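Local coordinates for periplasmic binding protein (Veillonella parvula, PDB 4OVK) that probably binds a solute outside the cytoplasm and passes it to an ABC transporter for import, at residues A[58-63]-A[86-91]; A[164-169]-A[301-306]; A[199-204]-A[287-292]. All blocks are in the same frame, centred on the assembly; numbering follows the deposited sequence.

Contact 1 of 3, residues A[58-63]-A[86-91]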
loop_
_atom_site.group_PDB
_atom_site.type_symbol
_atom_site.label_atom_id
_atom_site.label_comp_id
_atom_site.label_asym_id
_atom_site.label_seq_id
_atom_site.Cartn_x
_atom_site.Cartn_y
_atom_site.Cartn_z
ATOM N N ILE A 58 -7.499 -4.428 15.179
ATOM C CA ILE A 58 -7.042 -3.608 14.064
ATOM C C ILE A 58 -7.542 -2.168 14.159
ATOM O O ILE A 58 -8.486 -1.847 14.895
ATOM C CB ILE A 58 -7.478 -4.235 12.708
ATOM C CG1 ILE A 58 -8.993 -4.084 12.455
ATOM C CG2 ILE A 58 -7.075 -5.699 12.662
ATOM C CD1 ILE A 58 -9.437 -4.644 11.100
ATOM N N HIS A 59 -6.895 -1.283 13.421
ATOM C CA HIS A 59 -7.284 0.110 13.400
ATOM C C HIS A 59 -8.641 0.244 12.673
ATOM O O HIS A 59 -8.911 -0.480 11.694
ATOM C CB HIS A 59 -6.184 0.913 12.717
ATOM C CG HIS A 59 -6.326 2.385 12.851
ATOM N ND1 HIS A 59 -7.272 3.110 12.156
ATOM C CD2 HIS A 59 -5.608 3.286 13.562
ATOM C CE1 HIS A 59 -7.154 4.387 12.466
ATOM N NE2 HIS A 59 -6.148 4.520 13.310
ATOM N N PRO A 60 -9.512 1.127 13.160
ATOM C CA PRO A 60 -10.817 1.220 12.511
ATOM C C PRO A 60 -10.744 1.573 11.019
ATOM O O PRO A 60 -11.590 1.133 10.238
ATOM C CB PRO A 60 -11.524 2.329 13.303
ATOM C CG PRO A 60 -10.435 3.100 13.982
ATOM C CD PRO A 60 -9.421 2.045 14.319
ATOM N N SER A 61 -9.744 2.357 10.636
ATOM C CA SER A 61 -9.486 2.654 9.209
ATOM C C SER A 61 -8.970 1.453 8.415
ATOM O O SER A 61 -9.234 1.342 7.218
ATOM C CB SER A 61 -8.542 3.849 9.077
ATOM O OG SER A 61 -9.135 4.987 9.696
ATOM N N ALA A 62 -8.253 0.543 9.078
ATOM C CA ALA A 62 -7.914 -0.740 8.487
ATOM C C ALA A 62 -9.183 -1.573 8.232
ATOM O O ALA A 62 -9.288 -2.243 7.194
ATOM C CB ALA A 62 -6.905 -1.505 9.347
ATOM N N LYS A 63 -10.145 -1.515 9.158
ATOM C CA LYS A 63 -11.422 -2.203 8.982
ATOM C C LYS A 63 -12.160 -1.585 7.799
ATOM O O LYS A 63 -12.629 -2.294 6.914
ATOM C CB LYS A 63 -12.282 -2.105 10.248
ATOM C CG LYS A 63 -13.505 -3.010 10.247
ATOM C CD LYS A 63 -13.111 -4.468 10.456
ATOM C CE LYS A 63 -14.305 -5.406 10.361
ATOM N NZ LYS A 63 -15.384 -5.073 11.318
ATOM N N VAL A 86 -8.077 1.502 19.396
ATOM C CA VAL A 86 -7.241 2.628 18.985
ATOM C C VAL A 86 -8.069 3.598 18.131
ATOM O O VAL A 86 -8.911 3.159 17.346
ATOM C CB VAL A 86 -5.974 2.132 18.223
ATOM C CG1 VAL A 86 -6.318 1.404 16.931
ATOM C CG2 VAL A 86 -5.005 3.270 17.961
ATOM N N ASP A 87 -7.849 4.906 18.281
ATOM C CA ASP A 87 -8.609 5.916 17.514
ATOM C C ASP A 87 -7.824 6.426 16.285
ATOM O O ASP A 87 -6.751 5.923 15.986
ATOM C CB ASP A 87 -9.062 7.069 18.443
ATOM C CG ASP A 87 -7.931 8.006 18.844
ATOM O OD1 ASP A 87 -6.837 7.935 18.254
ATOM O OD2 ASP A 87 -8.152 8.839 19.756
ATOM N N ASN A 88 -8.365 7.411 15.566
ATOM C CA ASN A 88 -7.722 7.922 14.333
ATOM C C ASN A 88 -6.441 8.694 14.544
ATOM O O ASN A 88 -5.661 8.862 13.613
ATOM C CB ASN A 88 -8.678 8.821 13.538
ATOM C CG ASN A 88 -9.539 8.041 12.581
ATOM O OD1 ASN A 88 -9.413 6.827 12.486
ATOM N ND2 ASN A 88 -10.413 8.734 11.850
ATOM N N ASN A 89 -6.233 9.195 15.754
ATOM C CA ASN A 89 -4.986 9.859 16.078
ATOM C C ASN A 89 -4.010 8.878 16.721
ATOM O O ASN A 89 -3.000 9.278 17.296
ATOM C CB ASN A 89 -5.277 11.076 16.952
ATOM C CG ASN A 89 -6.226 12.054 16.272
ATOM O OD1 ASN A 89 -7.065 11.664 15.439
ATOM N ND2 ASN A 89 -6.097 13.331 16.611
ATOM N N PHE A 90 -4.325 7.587 16.610
ATOM C CA PHE A 90 -3.468 6.483 17.079
ATOM C C PHE A 90 -3.333 6.420 18.610
ATOM O O PHE A 90 -2.430 5.756 19.149
ATOM C CB PHE A 90 -2.100 6.488 16.363
ATOM C CG PHE A 90 -2.207 6.361 14.868
ATOM C CD1 PHE A 90 -2.447 5.124 14.274
ATOM C CD2 PHE A 90 -2.086 7.478 14.046
ATOM C CE1 PHE A 90 -2.562 5.004 12.898
ATOM C CE2 PHE A 90 -2.198 7.363 12.667
ATOM C CZ PHE A 90 -2.435 6.125 12.095
ATOM N N ASN A 91 -4.264 7.075 19.304
ATOM C CA ASN A 91 -4.342 6.985 20.755
ATOM C C ASN A 91 -4.947 5.662 21.170
ATOM O O ASN A 91 -6.027 5.304 20.727
ATOM C CB ASN A 91 -5.186 8.122 21.314
ATOM C CG ASN A 91 -4.561 9.471 21.062
ATOM O OD1 ASN A 91 -3.383 9.684 21.350
ATOM N ND2 ASN A 91 -5.339 10.387 20.512
#
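His59 pushes its imidazole against the 86-91 loop and meets four residues there. Its CG stands anti to the backbone N (chi1 -169°), which carries the ring across to the loop while keeping ND1 within range of its own helix. His59 ND1 accepts from Ser61 N at 3.0 Å, with the donor close to the ring plane: His59 is the N-cap of helix 60-67, which follows strand 55-57 at one edge of a parallel sheet. At the ring edge, His59 CE1 lies 3.3 Å from Asn88 OD1, and the amide is nearly coplanar with the ring, the two planes 4° apart. His59 NE2 comes to 3.1 Å from Asp87 O. His59 CD2 reaches Phe90 CE1 at 3.6 Å, an oblique meeting of rings with planes at 49°, while Val86 CG1 packs against the same His59 CD2 from 3.9 Å. Phe90 in turn sits edge-to-face with Trp108.

Val86 and Asn88 touch the start of the helix beyond His59 as well. Pro60 CD lies over one face of the imidazole and also comes to 3.3 Å from Val86 O. Asn88 OD1 has a weak, long partner in Ser61 OG at 3.4 Å. The loop keeps its own shape through a type I turn from Asp87 to Phe90, with the Asp87 carboxylate taking both N and ND2 of Asn91.

With an alanine at His59, Ser61 N is likely to lose its side-chain cap and a gap to open between Val86 and Phe90. A single imidazole thus works two ways: its acceptor nitrogen finishes the helix start, and its other edge lies among the Asp87 carbonyl, the Asn88 amide and the apolar Val86 and Phe90.

Contact 2 of 3, residues A[164-169]-A[301-306]; sequences EAYFKQ and FNDYIL
The Tyr166 ring points its hydroxyl edge-on at two other rings: Tyr166 OH lies near the plane of Phe301, 3.6 Å from its CD1, and near the plane of Tyr304, 3.3 Å from its CE2. At the rim of the Tyr166 ring itself, Asp303 OD2 and the CD2 of neighbouring Phe167 lie in plane. Tyr166 CD2 lies over one face of the Phe167 ring, near the rim. Phe301 meets Phe167 obliquely, CE1 to CE1 at a close 3.3 Å, with ring planes at 45°.

Tyr166 also carries the polar bond of the contact. With CG anti to its own N (chi1 168°), the ring reaches straight off helix 150-170 toward the loop, and Tyr166 OH donates to the syn lone pair of Asp303 OD1, at a short 2.5 Å. The carboxylate is turned 51° from the ring. Its second oxygen, OD2, is in a salt bridge with Lys170 at the end of the same helix, so both oxygens of Asp303 are tied to one helix, and the nearby Lys170 probably favours the charged carboxylate. A bound triethylene glycol, probably from the crystallisation liquor, lies close to the Tyr166 side chain.

The loop 301-305, which leads into helix 306-318 with Ile305 as N-cap, is thereby laid against the C-terminal end of the long helix 150-170. Helix 285-296 backs the contact: Tyr304 OH is hydrogen-bonded to Lys290 O, Gln294 NE2 reaches the carbonyls of Phe301 and Tyr304, and Phe167 rests on Met289. Helix 197-204 closes in on Phe167 through Met204.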
loop_
_atom_site.group_PDB
_atom_site.type_symbol
_atom_site.label_atom_id
_atom_site.label_comp_id
_atom_site.label_asym_id
_atom_site.label_seq_id
_atom_site.Cartn_x
_atom_site.Cartn_y
_atom_site.Cartn_z
ATOM N N GLU A 164 12.891 -5.002 -6.965
ATOM C CA GLU A 164 13.752 -3.815 -6.935
ATOM C C GLU A 164 14.928 -3.969 -7.902
ATOM O O GLU A 164 15.213 -3.065 -8.682
ATOM C CB GLU A 164 14.254 -3.543 -5.510
ATOM C CG GLU A 164 13.201 -2.885 -4.636
ATOM C CD GLU A 164 13.564 -2.860 -3.162
ATOM O OE1 GLU A 164 14.754 -3.087 -2.828
ATOM O OE2 GLU A 164 12.650 -2.604 -2.333
ATOM N N ALA A 165 15.590 -5.123 -7.868
ATOM C CA ALA A 165 16.727 -5.379 -8.755
ATOM C C ALA A 165 16.295 -5.353 -10.216
ATOM O O ALA A 165 17.013 -4.824 -11.054
ATOM C CB ALA A 165 17.384 -6.712 -8.432
ATOM N N TYR A 166 15.130 -5.927 -10.517
ATOM C CA TYR A 166 14.599 -5.903 -11.894
ATOM C C TYR A 166 14.410 -4.469 -12.399
ATOM O O TYR A 166 14.861 -4.119 -13.483
ATOM C CB TYR A 166 13.294 -6.694 -11.974
ATOM C CG TYR A 166 12.505 -6.501 -13.253
ATOM C CD1 TYR A 166 12.789 -7.250 -14.389
ATOM C CD2 TYR A 166 11.482 -5.564 -13.325
ATOM C CE1 TYR A 166 12.067 -7.078 -15.559
ATOM C CE2 TYR A 166 10.756 -5.381 -14.487
ATOM C CZ TYR A 166 11.068 -6.141 -15.610
ATOM O OH TYR A 166 10.373 -5.980 -16.779
ATOM N N PHE A 167 13.761 -3.631 -11.604
ATOM C CA PHE A 167 13.557 -2.235 -12.002
ATOM C C PHE A 167 14.865 -1.427 -12.043
ATOM O O PHE A 167 15.019 -0.565 -12.899
ATOM C CB PHE A 167 12.479 -1.562 -11.140
ATOM C CG PHE A 167 11.080 -1.969 -11.522
ATOM C CD1 PHE A 167 10.453 -1.384 -12.610
ATOM C CD2 PHE A 167 10.412 -2.968 -10.829
ATOM C CE1 PHE A 167 9.181 -1.769 -12.994
ATOM C CE2 PHE A 167 9.139 -3.363 -11.207
ATOM C CZ PHE A 167 8.523 -2.766 -12.292
ATOM N N LYS A 168 15.821 -1.714 -11.158
ATOM C CA LYS A 168 17.111 -1.016 -11.241
ATOM C C LYS A 168 17.823 -1.386 -12.530
ATOM O O LYS A 168 18.473 -0.540 -13.148
ATOM C CB LYS A 168 18.031 -1.322 -10.052
ATOM C CG LYS A 168 17.498 -0.874 -8.698
ATOM C CD LYS A 168 17.501 0.636 -8.522
ATOM C CE LYS A 168 18.831 1.139 -7.995
ATOM N NZ LYS A 168 18.911 2.627 -8.004
ATOM N N GLN A 169 17.699 -2.646 -12.944
ATOM C CA GLN A 169 18.453 -3.127 -14.096
ATOM C C GLN A 169 17.821 -2.550 -15.353
ATOM O O GLN A 169 18.514 -2.107 -16.232
ATOM C CB GLN A 169 18.477 -4.658 -14.145
ATOM C CG GLN A 169 19.502 -5.252 -15.107
ATOM C CD GLN A 169 19.026 -5.286 -16.553
ATOM O OE1 GLN A 169 17.828 -5.436 -16.834
ATOM N NE2 GLN A 169 19.965 -5.150 -17.479
ATOM N N PHE A 301 9.123 -2.635 -20.343
ATOM C CA PHE A 301 8.590 -3.599 -19.383
ATOM C C PHE A 301 7.707 -4.632 -20.101
ATOM O O PHE A 301 6.511 -4.745 -19.854
ATOM C CB PHE A 301 7.851 -2.841 -18.285
ATOM C CG PHE A 301 8.746 -1.901 -17.512
ATOM C CD1 PHE A 301 9.759 -2.401 -16.709
ATOM C CD2 PHE A 301 8.608 -0.525 -17.623
ATOM C CE1 PHE A 301 10.589 -1.552 -16.003
ATOM C CE2 PHE A 301 9.443 0.331 -16.924
ATOM C CZ PHE A 301 10.435 -0.182 -16.116
ATOM N N ASN A 302 8.328 -5.396 -20.989
ATOM C CA ASN A 302 7.597 -6.283 -21.900
ATOM C C ASN A 302 7.894 -7.753 -21.685
ATOM O O ASN A 302 7.648 -8.574 -22.575
ATOM C CB ASN A 302 7.944 -5.926 -23.352
ATOM C CG ASN A 302 9.422 -6.117 -23.661
ATOM O OD1 ASN A 302 10.231 -6.402 -22.770
ATOM N ND2 ASN A 302 9.781 -5.972 -24.920
ATOM N N ASP A 303 8.420 -8.096 -20.515
ATOM C CA ASP A 303 8.882 -9.459 -20.258
ATOM C C ASP A 303 8.217 -10.084 -19.030
ATOM O O ASP A 303 8.764 -11.009 -18.412
ATOM C CB ASP A 303 10.411 -9.487 -20.158
ATOM C CG ASP A 303 10.961 -8.446 -19.207
ATOM O OD1 ASP A 303 10.180 -7.808 -18.476
ATOM O OD2 ASP A 303 12.188 -8.257 -19.196
ATOM N N TYR A 304 7.027 -9.580 -18.706
ATOM C CA TYR A 304 6.147 -10.176 -17.704
ATOM C C TYR A 304 4.691 -9.955 -18.079
ATOM O O TYR A 304 4.358 -9.056 -18.870
ATOM C CB TYR A 304 6.407 -9.610 -16.304
ATOM C CG TYR A 304 6.221 -8.121 -16.178
ATOM C CD1 TYR A 304 4.966 -7.564 -15.942
ATOM C CD2 TYR A 304 7.307 -7.254 -16.286
ATOM C CE1 TYR A 304 4.794 -6.192 -15.832
ATOM C CE2 TYR A 304 7.146 -5.882 -16.160
ATOM C CZ TYR A 304 5.888 -5.354 -15.935
ATOM O OH TYR A 304 5.734 -3.991 -15.803
ATOM N N ILE A 305 3.835 -10.810 -17.534
ATOM C CA ILE A 305 2.386 -10.685 -17.672
ATOM C C ILE A 305 1.824 -10.434 -16.276
ATOM O O ILE A 305 1.875 -11.311 -15.403
ATOM C CB ILE A 305 1.771 -11.958 -18.276
ATOM C CG1 ILE A 305 2.389 -12.255 -19.656
ATOM C CG2 ILE A 305 0.260 -11.827 -18.379
ATOM C CD1 ILE A 305 2.036 -13.626 -20.183
ATOM N N LEU A 306 1.307 -9.230 -16.070
ATOM C CA LEU A 306 0.899 -8.768 -14.746
ATOM C C LEU A 306 -0.161 -9.690 -14.139
ATOM O O LEU A 306 -0.079 -10.038 -12.966
ATOM C CB LEU A 306 0.378 -7.337 -14.832
ATOM C CG LEU A 306 -0.139 -6.753 -13.507
ATOM C CD1 LEU A 306 0.913 -6.841 -12.405
ATOM C CD2 LEU A 306 -0.615 -5.320 -13.704
#

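Contact 3 of 3, residues A[199-204]-A[287-292]; sequences QLMITM and LMMKWM
Met201 pushes its side chain from helix 197-204 in among Met288, Met289 and Met292 of helix 285-296; all four are modelled as selenomethionine. The shortest approach involves selenium. Met201 CG comes to 3.5 Å from Met289 SE, where the two side chains cross at about a right angle, and the selenium atoms of this pair stand 3.9 Å apart. Bends at chi2 (-81°) and chi3 in Met289 bring its SE round to Met201. On another flank, Met201 SE touches Met288 CG at 4.2 Å. Met292 SE lies 3.9 Å from Met201 CB, though Met292 has a second deposited conformer, so its contacts are less certain.

A carbon contact completes the seam, with Met292 CE reaching Ile202 CG1 at 3.7 Å under the same caveat. The axes of the short helical segments are 10.0 Å apart at closest and cross at -54°. Ile202 touches Val181 and Met288 touches Tyr183, both of strand 180-184.

With apolar side chains alone meeting here, the two helices are joined by dispersion and by hydrophobic burial, and the pliant, polarisable thioether chains, here selenoethers, can shape themselves to fit without fixed bond directions.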
loop_
_atom_site.group_PDB
_atom_site.type_symbol
_atom_site.label_atom_id
_atom_site.label_comp_id
_atom_site.label_asym_id
_atom_site.label_seq_id
_atom_site.Cartn_x
_atom_site.Cartn_y
_atom_site.Cartn_z
ATOM N N GLN A 199 6.030 9.857 -6.611
ATOM C CA GLN A 199 6.953 10.459 -7.586
ATOM C C GLN A 199 8.192 9.583 -7.797
ATOM O O GLN A 199 8.680 9.465 -8.923
ATOM C CB GLN A 199 7.318 11.898 -7.221
ATOM C CG GLN A 199 6.134 12.845 -7.407
ATOM C CD GLN A 199 6.507 14.266 -7.813
ATOM O OE1 GLN A 199 7.671 14.582 -8.116
ATOM N NE2 GLN A 199 5.501 15.141 -7.820
ATOM N N LEU A 200 8.666 8.943 -6.728
ATOM C CA LEU A 200 9.746 7.964 -6.846
ATOM C C LEU A 200 9.312 6.818 -7.759
ATOM O O LEU A 200 10.092 6.363 -8.585
ATOM C CB LEU A 200 10.163 7.392 -5.480
ATOM C CG LEU A 200 10.734 8.363 -4.445
ATOM C CD1 LEU A 200 11.078 7.595 -3.175
ATOM C CD2 LEU A 200 11.947 9.116 -4.976
HETATM N N MSE A 201 8.068 6.362 -7.610
HETATM C CA MSE A 201 7.558 5.234 -8.416
HETATM C C MSE A 201 7.424 5.655 -9.873
HETATM O O MSE A 201 7.763 4.896 -10.787
HETATM C CB MSE A 201 6.240 4.673 -7.842
HETATM C CG MSE A 201 6.517 3.823 -6.595
HETATM SE SE MSE A 201 4.942 2.741 -6.102
HETATM C CE MSE A 201 4.014 4.413 -5.644
ATOM N N ILE A 202 6.957 6.874 -10.109
ATOM C CA ILE A 202 6.875 7.403 -11.482
ATOM C C ILE A 202 8.268 7.437 -12.139
ATOM O O ILE A 202 8.447 7.000 -13.296
ATOM C CB ILE A 202 6.191 8.792 -11.509
ATOM C CG1 ILE A 202 4.680 8.629 -11.296
ATOM C CG2 ILE A 202 6.451 9.516 -12.831
ATOM C CD1 ILE A 202 3.934 9.922 -11.029
ATOM N N THR A 203 9.257 7.921 -11.389
ATOM C CA THR A 203 10.623 8.022 -11.904
ATOM C C THR A 203 11.189 6.630 -12.190
ATOM O O THR A 203 11.772 6.410 -13.243
ATOM C CB THR A 203 11.545 8.765 -10.916
ATOM O OG1 THR A 203 11.123 10.131 -10.804
ATOM C CG2 THR A 203 13.001 8.727 -11.383
HETATM N N MSE A 204 10.998 5.686 -11.262
HETATM C CA MSE A 204 11.579 4.357 -11.417
HETATM C C MSE A 204 10.980 3.634 -12.604
HETATM O O MSE A 204 11.632 2.784 -13.197
HETATM C CB MSE A 204 11.406 3.545 -10.138
HETATM C CG MSE A 204 12.038 2.153 -10.210
HETATM SE SE MSE A 204 14.014 2.218 -10.376
HETATM C CE MSE A 204 14.476 2.881 -8.574
ATOM N N LEU A 287 3.745 -5.395 -7.449
ATOM C CA LEU A 287 2.683 -5.536 -8.452
ATOM C C LEU A 287 2.236 -4.164 -8.978
ATOM O O LEU A 287 1.975 -3.986 -10.177
ATOM C CB LEU A 287 1.500 -6.325 -7.885
ATOM C CG LEU A 287 1.869 -7.758 -7.488
ATOM C CD1 LEU A 287 0.806 -8.348 -6.596
ATOM C CD2 LEU A 287 2.115 -8.663 -8.709
HETATM N N MSE A 288 2.189 -3.181 -8.087
HETATM C CA MSE A 288 1.905 -1.807 -8.488
HETATM C C MSE A 288 2.967 -1.290 -9.435
HETATM O O MSE A 288 2.651 -0.637 -10.420
HETATM C CB MSE A 288 1.811 -0.928 -7.254
HETATM C CG MSE A 288 1.684 0.552 -7.587
HETATM SE SE MSE A 288 0.107 0.949 -8.701
HETATM C CE MSE A 288 -0.189 2.780 -8.052
HETATM N N MSE A 289 4.232 -1.595 -9.161
HETATM C CA MSE A 289 5.335 -1.142 -10.019
HETATM C C MSE A 289 5.213 -1.752 -11.407
HETATM O O MSE A 289 5.440 -1.091 -12.436
HETATM C CB MSE A 289 6.671 -1.522 -9.387
HETATM C CG MSE A 289 6.865 -0.777 -8.091
HETATM SE SE MSE A 289 7.505 1.027 -8.483
HETATM C CE MSE A 289 8.977 0.815 -7.188
ATOM N N LYS A 290 4.801 -3.008 -11.448
ATOM C CA LYS A 290 4.585 -3.692 -12.715
ATOM C C LYS A 290 3.436 -3.100 -13.534
ATOM O O LYS A 290 3.573 -2.939 -14.749
ATOM C CB LYS A 290 4.412 -5.184 -12.498
ATOM C CG LYS A 290 5.760 -5.860 -12.291
ATOM C CD LYS A 290 5.672 -7.349 -12.048
ATOM C CE LYS A 290 7.050 -7.959 -12.290
ATOM N NZ LYS A 290 7.106 -9.433 -12.102
ATOM N N TRP A 291 2.348 -2.729 -12.868
ATOM C CA TRP A 291 1.231 -2.055 -13.520
ATOM C C TRP A 291 1.694 -0.721 -14.124
ATOM O O TRP A 291 1.449 -0.458 -15.308
ATOM C CB TRP A 291 0.084 -1.864 -12.531
ATOM C CG TRP A 291 -1.125 -1.216 -13.072
ATOM C CD1 TRP A 291 -2.097 -1.799 -13.837
ATOM C CD2 TRP A 291 -1.520 0.145 -12.887
ATOM N NE1 TRP A 291 -3.065 -0.880 -14.150
ATOM C CE2 TRP A 291 -2.739 0.319 -13.565
ATOM C CE3 TRP A 291 -0.965 1.233 -12.209
ATOM C CZ2 TRP A 291 -3.404 1.539 -13.586
ATOM C CZ3 TRP A 291 -1.620 2.438 -12.235
ATOM C CH2 TRP A 291 -2.840 2.579 -12.898
HETATM N N MSE A 292 2.387 0.094 -13.330
HETATM C CA MSE A 292 2.836 1.413 -13.778
HETATM C C MSE A 292 3.811 1.298 -14.918
HETATM O O MSE A 292 3.728 2.049 -15.892
HETATM C CB MSE A 292 3.498 2.172 -12.628
HETATM C CG MSE A 292 2.449 2.509 -11.574
HETATM SE SE MSE A 292 3.276 3.570 -10.149
HETATM C CE MSE A 292 3.938 5.001 -11.318
#

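In the fold
Contact 1 stands apart, its centre 35 Å from that of contact 2 and 28 Å from that of contact 3, on the opposite side of the chain's centre. It follows strand 55-57, an edge strand of the first parallel sheet, whereas contact 3 packs on strand 180-184 of the second. Contacts 2 and 3, with centres 11 Å apart, meet through helix 285-296, which belongs to contact 3 and is touched by contact 2; contact 3 is nested along the chain inside the loop that contact 2 closes. Two four-stranded sheets are consistent with the two-lobed binding-protein fold: contact 1 lies in the first lobe, contact 3 joins helices of the second, and contact 2 sets 301-306 on long helix 150-170, which probably links the lobes as in related binding proteins.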